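Long-range contact in hypothetical protein (Staphylococcus aureus subsp. aureus, PDB 2IL5), which is of unknown function but adopts a Bet v 1-like helix-grip fold of the Activator of Hsp90 ATPase homolog 1-like family: residues 30-44 / 81-94. Sequence-based numbering, arbitrary orientation.
Sequences YEAWTKKDLLKQWFM and YESLVMDEYVKMTI
The ring of Y30 is the chief bump, set against the hairpin turn that joins strands 74-85 and 89-94. With CG anti to the backbone N (chi1 178°), it reaches out from helix 26-32 so that D87 N stands 3.3 Å above the plane of the ring, over its centre. M86 CA adds a CH-pi contact on that face, while T34 CG2 backs the opposite one. V90 CG2 fills the notch between the two side chains, 3.6 Å from Y30 CE2 and 4.0 Å from T34 CG2; L84 CD2 borders T34 CG2 too. Further along strand 89-94, SE of selenomethionine M92 meets the W33 ring at its edge, 3.9 Å from CE3, and the chi3 bend turns CE toward F43 CZ, 3.9 Å away. I94 CD1 extends this row, touching F43 CZ and, more loosely, SE of selenomethionine M44. From strand 74-85 the Y81 hydroxyl enters beside L39 CD1 and gives W33 O a weak hydrogen bond of 3.4 Å. W42 CH2 covers one face of W33, and M161 of helix 136-166 touches the side chains of both tryptophans. Short helices 26-32 and 36-39 thus sit on the helix-grip sheet through apolar and Met-aromatic packing and a ring laid on turn backbone, held by shape and apolar burial, with one weak hydrogen bond across.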
loop_
_atom_site.group_PDB
_atom_site.type_symbol
_atom_site.label_atom_id
_atom_site.label_comp_id
_atom_site.label_asym_id
_atom_site.label_seq_id
_atom_site.Cartn_x
_atom_site.Cartn_y
_atom_site.Cartn_z
ATOM N N TYR A 30 -3.824 -3.144 12.288
ATOM C CA TYR A 30 -2.898 -4.176 11.808
ATOM C C TYR A 30 -3.670 -5.245 11.063
ATOM O O TYR A 30 -3.246 -5.692 10.017
ATOM C CB TYR A 30 -2.091 -4.776 12.969
ATOM C CG TYR A 30 -1.130 -5.897 12.585
ATOM C CD1 TYR A 30 -1.504 -7.256 12.716
ATOM C CD2 TYR A 30 0.170 -5.609 12.123
ATOM C CE1 TYR A 30 -0.634 -8.287 12.360
ATOM C CE2 TYR A 30 1.049 -6.626 11.760
ATOM C CZ TYR A 30 0.657 -7.960 11.878
ATOM O OH TYR A 30 1.564 -8.966 11.540
ATOM N N GLU A 31 -4.797 -5.662 11.619
ATOM C CA GLU A 31 -5.691 -6.610 10.967
ATOM C C GLU A 31 -6.091 -6.199 9.532
ATOM O O GLU A 31 -6.146 -7.057 8.632
ATOM C CB GLU A 31 -6.942 -6.814 11.826
ATOM C CG GLU A 31 -7.825 -8.002 11.403
ATOM C CD GLU A 31 -9.035 -8.259 12.352
ATOM O OE1 GLU A 31 -9.870 -7.353 12.585
ATOM O OE2 GLU A 31 -9.154 -9.394 12.846
ATOM N N ALA A 32 -6.376 -4.909 9.321
ATOM C CA ALA A 32 -6.755 -4.385 7.988
ATOM C C ALA A 32 -5.752 -4.750 6.897
ATOM O O ALA A 32 -6.142 -4.951 5.740
ATOM C CB ALA A 32 -6.941 -2.873 8.051
ATOM N N TRP A 33 -4.472 -4.871 7.308
ATOM C CA TRP A 33 -3.306 -5.054 6.448
ATOM C C TRP A 33 -2.989 -6.511 6.226
ATOM O O TRP A 33 -2.180 -6.838 5.365
ATOM C CB TRP A 33 -2.040 -4.380 7.044
ATOM C CG TRP A 33 -1.982 -2.855 6.830
ATOM C CD1 TRP A 33 -2.572 -1.878 7.620
ATOM C CD2 TRP A 33 -1.290 -2.155 5.783
ATOM N NE1 TRP A 33 -2.277 -0.621 7.119
ATOM C CE2 TRP A 33 -1.502 -0.762 5.992
ATOM C CE3 TRP A 33 -0.514 -2.561 4.682
ATOM C CZ2 TRP A 33 -0.949 0.227 5.132
ATOM C CZ3 TRP A 33 0.023 -1.565 3.814
ATOM C CH2 TRP A 33 -0.204 -0.204 4.045
ATOM N N THR A 34 -3.614 -7.379 7.016
ATOM C CA THR A 34 -3.130 -8.759 7.114
ATOM C C THR A 34 -4.239 -9.766 7.040
ATOM O O THR A 34 -3.999 -10.975 7.123
ATOM C CB THR A 34 -2.289 -9.008 8.407
ATOM O OG1 THR A 34 -3.059 -8.643 9.540
ATOM C CG2 THR A 34 -0.969 -8.214 8.373
ATOM N N LYS A 35 -5.453 -9.260 6.884
ATOM C CA LYS A 35 -6.596 -10.103 6.627
ATOM C C LYS A 35 -7.189 -9.927 5.246
ATOM O O LYS A 35 -7.682 -8.848 4.897
ATOM C CB LYS A 35 -7.668 -9.895 7.694
ATOM C CG LYS A 35 -7.822 -11.107 8.591
ATOM C CD LYS A 35 -8.298 -12.319 7.733
ATOM C CE LYS A 35 -9.715 -12.101 7.135
ATOM N NZ LYS A 35 -10.013 -12.915 5.900
ATOM N N LYS A 36 -7.165 -11.022 4.488
ATOM C CA LYS A 36 -7.681 -11.112 3.111
ATOM C C LYS A 36 -9.031 -10.439 2.834
ATOM O O LYS A 36 -9.173 -9.652 1.895
ATOM C CB LYS A 36 -7.800 -12.580 2.730
ATOM C CG LYS A 36 -7.549 -12.859 1.286
ATOM C CD LYS A 36 -8.450 -13.935 0.787
ATOM C CE LYS A 36 -8.164 -15.244 1.456
ATOM N NZ LYS A 36 -9.360 -16.090 1.387
ATOM N N ASP A 37 -10.029 -10.750 3.647
ATOM C CA ASP A 37 -11.368 -10.293 3.332
ATOM C C ASP A 37 -11.589 -8.850 3.788
ATOM O O ASP A 37 -12.629 -8.242 3.485
ATOM C CB ASP A 37 -12.399 -11.304 3.842
ATOM C CG ASP A 37 -12.085 -12.726 3.366
ATOM O OD1 ASP A 37 -11.977 -12.932 2.129
ATOM O OD2 ASP A 37 -11.905 -13.619 4.223
ATOM N N LEU A 38 -10.573 -8.311 4.471
ATOM C CA LEU A 38 -10.473 -6.893 4.759
ATOM C C LEU A 38 -9.646 -6.189 3.660
ATOM O O LEU A 38 -10.094 -5.194 3.099
ATOM C CB LEU A 38 -9.865 -6.639 6.146
ATOM C CG LEU A 38 -10.622 -7.166 7.361
ATOM C CD1 LEU A 38 -9.970 -6.685 8.652
ATOM C CD2 LEU A 38 -12.117 -6.795 7.318
ATOM N N LEU A 39 -8.470 -6.727 3.335
ATOM C CA LEU A 39 -7.624 -6.178 2.269
ATOM C C LEU A 39 -8.353 -6.078 0.925
ATOM O O LEU A 39 -8.116 -5.139 0.145
ATOM C CB LEU A 39 -6.388 -7.047 2.073
ATOM C CG LEU A 39 -5.251 -6.958 3.086
ATOM C CD1 LEU A 39 -4.394 -8.248 2.973
ATOM C CD2 LEU A 39 -4.422 -5.651 2.924
ATOM N N LYS A 40 -9.242 -7.047 0.673
ATOM C CA LYS A 40 -10.030 -7.105 -0.552
ATOM C C LYS A 40 -10.927 -5.894 -0.726
ATOM O O LYS A 40 -11.345 -5.582 -1.848
ATOM C CB LYS A 40 -10.819 -8.415 -0.625
ATOM C CG LYS A 40 -12.249 -8.398 -0.140
ATOM C CD LYS A 40 -12.949 -9.676 -0.574
ATOM C CE LYS A 40 -13.088 -9.761 -2.090
ATOM N NZ LYS A 40 -14.031 -10.837 -2.546
ATOM N N GLN A 41 -11.165 -5.198 0.388
ATOM C CA GLN A 41 -12.023 -4.046 0.433
ATOM C C GLN A 41 -11.297 -2.725 0.253
ATOM O O GLN A 41 -11.962 -1.710 0.007
ATOM C CB GLN A 41 -12.826 -4.019 1.746
ATOM C CG GLN A 41 -13.671 -5.263 1.993
ATOM C CD GLN A 41 -14.510 -5.186 3.270
ATOM O OE1 GLN A 41 -15.344 -4.292 3.430
ATOM N NE2 GLN A 41 -14.300 -6.139 4.174
ATOM N N TRP A 42 -9.963 -2.712 0.323
ATOM C CA TRP A 42 -9.256 -1.420 0.317
ATOM C C TRP A 42 -7.886 -1.386 -0.317
ATOM O O TRP A 42 -7.468 -0.342 -0.774
ATOM C CB TRP A 42 -9.144 -0.835 1.737
ATOM C CG TRP A 42 -8.121 -1.509 2.613
ATOM C CD1 TRP A 42 -8.337 -2.579 3.443
ATOM C CD2 TRP A 42 -6.736 -1.133 2.791
ATOM N NE1 TRP A 42 -7.158 -2.907 4.106
ATOM C CE2 TRP A 42 -6.171 -2.032 3.731
ATOM C CE3 TRP A 42 -5.910 -0.128 2.241
ATOM C CZ2 TRP A 42 -4.811 -1.961 4.127
ATOM C CZ3 TRP A 42 -4.574 -0.054 2.646
ATOM C CH2 TRP A 42 -4.044 -0.967 3.588
ATOM N N PHE A 43 -7.165 -2.493 -0.301
ATOM C CA PHE A 43 -5.763 -2.468 -0.716
ATOM C C PHE A 43 -5.629 -2.718 -2.205
ATOM O O PHE A 43 -5.659 -3.866 -2.633
ATOM C CB PHE A 43 -4.956 -3.509 0.065
ATOM C CG PHE A 43 -3.489 -3.374 -0.115
ATOM C CD1 PHE A 43 -2.804 -4.193 -1.013
ATOM C CD2 PHE A 43 -2.780 -2.410 0.593
ATOM C CE1 PHE A 43 -1.422 -4.051 -1.202
ATOM C CE2 PHE A 43 -1.400 -2.261 0.404
ATOM C CZ PHE A 43 -0.732 -3.096 -0.496
HETATM N N MSE A 44 -5.497 -1.627 -2.967
HETATM C CA MSE A 44 -5.443 -1.615 -4.449
HETATM C C MSE A 44 -6.673 -2.214 -5.106
HETATM O O MSE A 44 -6.665 -2.564 -6.276
HETATM C CB MSE A 44 -4.191 -2.330 -4.969
HETATM C CG MSE A 44 -2.937 -2.068 -4.180
HETATM SE SE MSE A 44 -1.963 -0.552 -4.849
HETATM C CE MSE A 44 -1.686 -1.033 -6.731
ATOM N N TYR A 81 4.977 -10.643 1.522
ATOM C CA TYR A 81 5.193 -10.150 2.867
ATOM C C TYR A 81 6.634 -10.431 3.265
ATOM O O TYR A 81 7.090 -11.550 3.172
ATOM C CB TYR A 81 4.243 -10.813 3.828
ATOM C CG TYR A 81 2.832 -10.390 3.615
ATOM C CD1 TYR A 81 2.392 -9.162 4.117
ATOM C CD2 TYR A 81 1.933 -11.195 2.865
ATOM C CE1 TYR A 81 1.096 -8.759 3.942
ATOM C CE2 TYR A 81 0.645 -10.794 2.657
ATOM C CZ TYR A 81 0.224 -9.562 3.215
ATOM O OH TYR A 81 -1.061 -9.108 3.061
ATOM N N GLU A 82 7.380 -9.412 3.649
ATOM C CA GLU A 82 8.739 -9.667 4.062
ATOM C C GLU A 82 8.821 -9.761 5.587
ATOM O O GLU A 82 9.534 -10.563 6.127
ATOM C CB GLU A 82 9.703 -8.619 3.500
ATOM C CG GLU A 82 9.518 -8.472 2.025
ATOM C CD GLU A 82 10.772 -8.176 1.279
ATOM O OE1 GLU A 82 10.902 -7.000 0.864
ATOM O OE2 GLU A 82 11.609 -9.099 1.093
ATOM N N SER A 83 8.038 -8.949 6.260
ATOM C CA SER A 83 8.114 -8.841 7.679
ATOM C C SER A 83 6.708 -8.610 8.213
ATOM O O SER A 83 5.979 -7.753 7.712
ATOM C CB SER A 83 9.046 -7.694 8.044
ATOM O OG SER A 83 9.316 -7.752 9.424
ATOM N N LEU A 84 6.333 -9.428 9.205
ATOM C CA LEU A 84 5.020 -9.377 9.873
ATOM C C LEU A 84 5.251 -9.478 11.376
ATOM O O LEU A 84 5.495 -10.562 11.919
ATOM C CB LEU A 84 4.132 -10.554 9.421
ATOM C CG LEU A 84 3.627 -10.485 7.971
ATOM C CD1 LEU A 84 3.032 -11.770 7.527
ATOM C CD2 LEU A 84 2.608 -9.345 7.799
ATOM N N VAL A 85 5.216 -8.348 12.060
ATOM C CA VAL A 85 5.211 -8.433 13.482
ATOM C C VAL A 85 3.885 -7.927 14.064
ATOM O O VAL A 85 3.453 -6.793 13.810
ATOM C CB VAL A 85 6.603 -8.045 14.148
ATOM C CG1 VAL A 85 7.606 -7.354 13.179
ATOM C CG2 VAL A 85 6.491 -7.415 15.582
HETATM N N MSE A 86 3.213 -8.840 14.772
HETATM C CA MSE A 86 1.865 -8.663 15.318
HETATM C C MSE A 86 1.557 -7.339 15.996
HETATM O O MSE A 86 2.177 -6.996 17.005
HETATM C CB MSE A 86 1.564 -9.763 16.310
HETATM C CG MSE A 86 0.093 -9.801 16.685
HETATM SE SE MSE A 86 -0.276 -10.816 18.285
HETATM C CE MSE A 86 0.698 -12.485 17.905
ATOM N N ASP A 87 0.573 -6.629 15.415
ATOM C CA ASP A 87 0.051 -5.322 15.863
ATOM C C ASP A 87 1.107 -4.238 15.766
ATOM O O ASP A 87 0.939 -3.153 16.312
ATOM C CB ASP A 87 -0.529 -5.385 17.309
ATOM C CG ASP A 87 -1.641 -6.375 17.450
ATOM O OD1 ASP A 87 -2.286 -6.721 16.440
ATOM O OD2 ASP A 87 -1.905 -6.808 18.593
ATOM N N GLU A 88 2.194 -4.515 15.054
ATOM C CA GLU A 88 3.372 -3.661 15.155
ATOM C C GLU A 88 3.970 -3.241 13.809
ATOM O O GLU A 88 4.347 -2.077 13.615
ATOM C CB GLU A 88 4.435 -4.359 16.024
ATOM C CG GLU A 88 5.631 -3.508 16.318
ATOM C CD GLU A 88 6.711 -4.207 17.143
ATOM O OE1 GLU A 88 6.392 -5.173 17.892
ATOM O OE2 GLU A 88 7.883 -3.757 17.055
ATOM N N TYR A 89 4.078 -4.170 12.873
ATOM C CA TYR A 89 4.904 -3.867 11.714
ATOM C C TYR A 89 4.641 -4.780 10.586
ATOM O O TYR A 89 4.665 -6.000 10.736
ATOM C CB TYR A 89 6.400 -3.869 12.091
ATOM C CG TYR A 89 7.386 -3.459 11.004
ATOM C CD1 TYR A 89 7.327 -2.206 10.392
ATOM C CD2 TYR A 89 8.435 -4.315 10.641
ATOM C CE1 TYR A 89 8.260 -1.829 9.387
ATOM C CE2 TYR A 89 9.375 -3.952 9.669
ATOM C CZ TYR A 89 9.277 -2.715 9.048
ATOM O OH TYR A 89 10.224 -2.376 8.099
ATOM N N VAL A 90 4.371 -4.157 9.450
ATOM C CA VAL A 90 4.328 -4.852 8.178
ATOM C C VAL A 90 5.366 -4.235 7.195
ATOM O O VAL A 90 5.378 -3.021 6.967
ATOM C CB VAL A 90 2.886 -4.821 7.535
ATOM C CG1 VAL A 90 2.879 -5.555 6.199
ATOM C CG2 VAL A 90 1.843 -5.419 8.456
ATOM N N LYS A 91 6.260 -5.082 6.691
ATOM C CA LYS A 91 7.097 -4.804 5.515
ATOM C C LYS A 91 6.667 -5.743 4.387
ATOM O O LYS A 91 6.651 -6.972 4.542
ATOM C CB LYS A 91 8.575 -4.990 5.807
ATOM C CG LYS A 91 9.531 -4.606 4.668
ATOM C CD LYS A 91 11.003 -4.869 5.167
ATOM C CE LYS A 91 12.103 -4.711 4.110
ATOM N NZ LYS A 91 11.756 -3.569 3.145
HETATM N N MSE A 92 6.277 -5.148 3.268
HETATM C CA MSE A 92 5.823 -5.894 2.140
HETATM C C MSE A 92 6.341 -5.256 0.843
HETATM O O MSE A 92 6.795 -4.091 0.842
HETATM C CB MSE A 92 4.286 -6.030 2.167
HETATM C CG MSE A 92 3.522 -4.745 2.041
HETATM SE SE MSE A 92 1.664 -4.874 2.433
HETATM C CE MSE A 92 1.195 -6.100 1.008
ATOM N N THR A 93 6.322 -6.047 -0.233
ATOM C CA THR A 93 6.559 -5.535 -1.574
ATOM C C THR A 93 5.269 -5.338 -2.403
ATOM O O THR A 93 4.219 -6.014 -2.200
ATOM C CB THR A 93 7.533 -6.381 -2.408
ATOM O OG1 THR A 93 6.860 -7.523 -2.937
ATOM C CG2 THR A 93 8.755 -6.800 -1.624
ATOM N N ILE A 94 5.373 -4.353 -3.289
ATOM C CA ILE A 94 4.469 -4.149 -4.433
ATOM C C ILE A 94 5.333 -4.482 -5.636
ATOM O O ILE A 94 6.305 -3.807 -5.925
ATOM C CB ILE A 94 3.994 -2.720 -4.535
ATOM C CG1 ILE A 94 3.124 -2.372 -3.344
ATOM C CG2 ILE A 94 3.146 -2.531 -5.813
ATOM C CD1 ILE A 94 1.598 -2.571 -3.625
#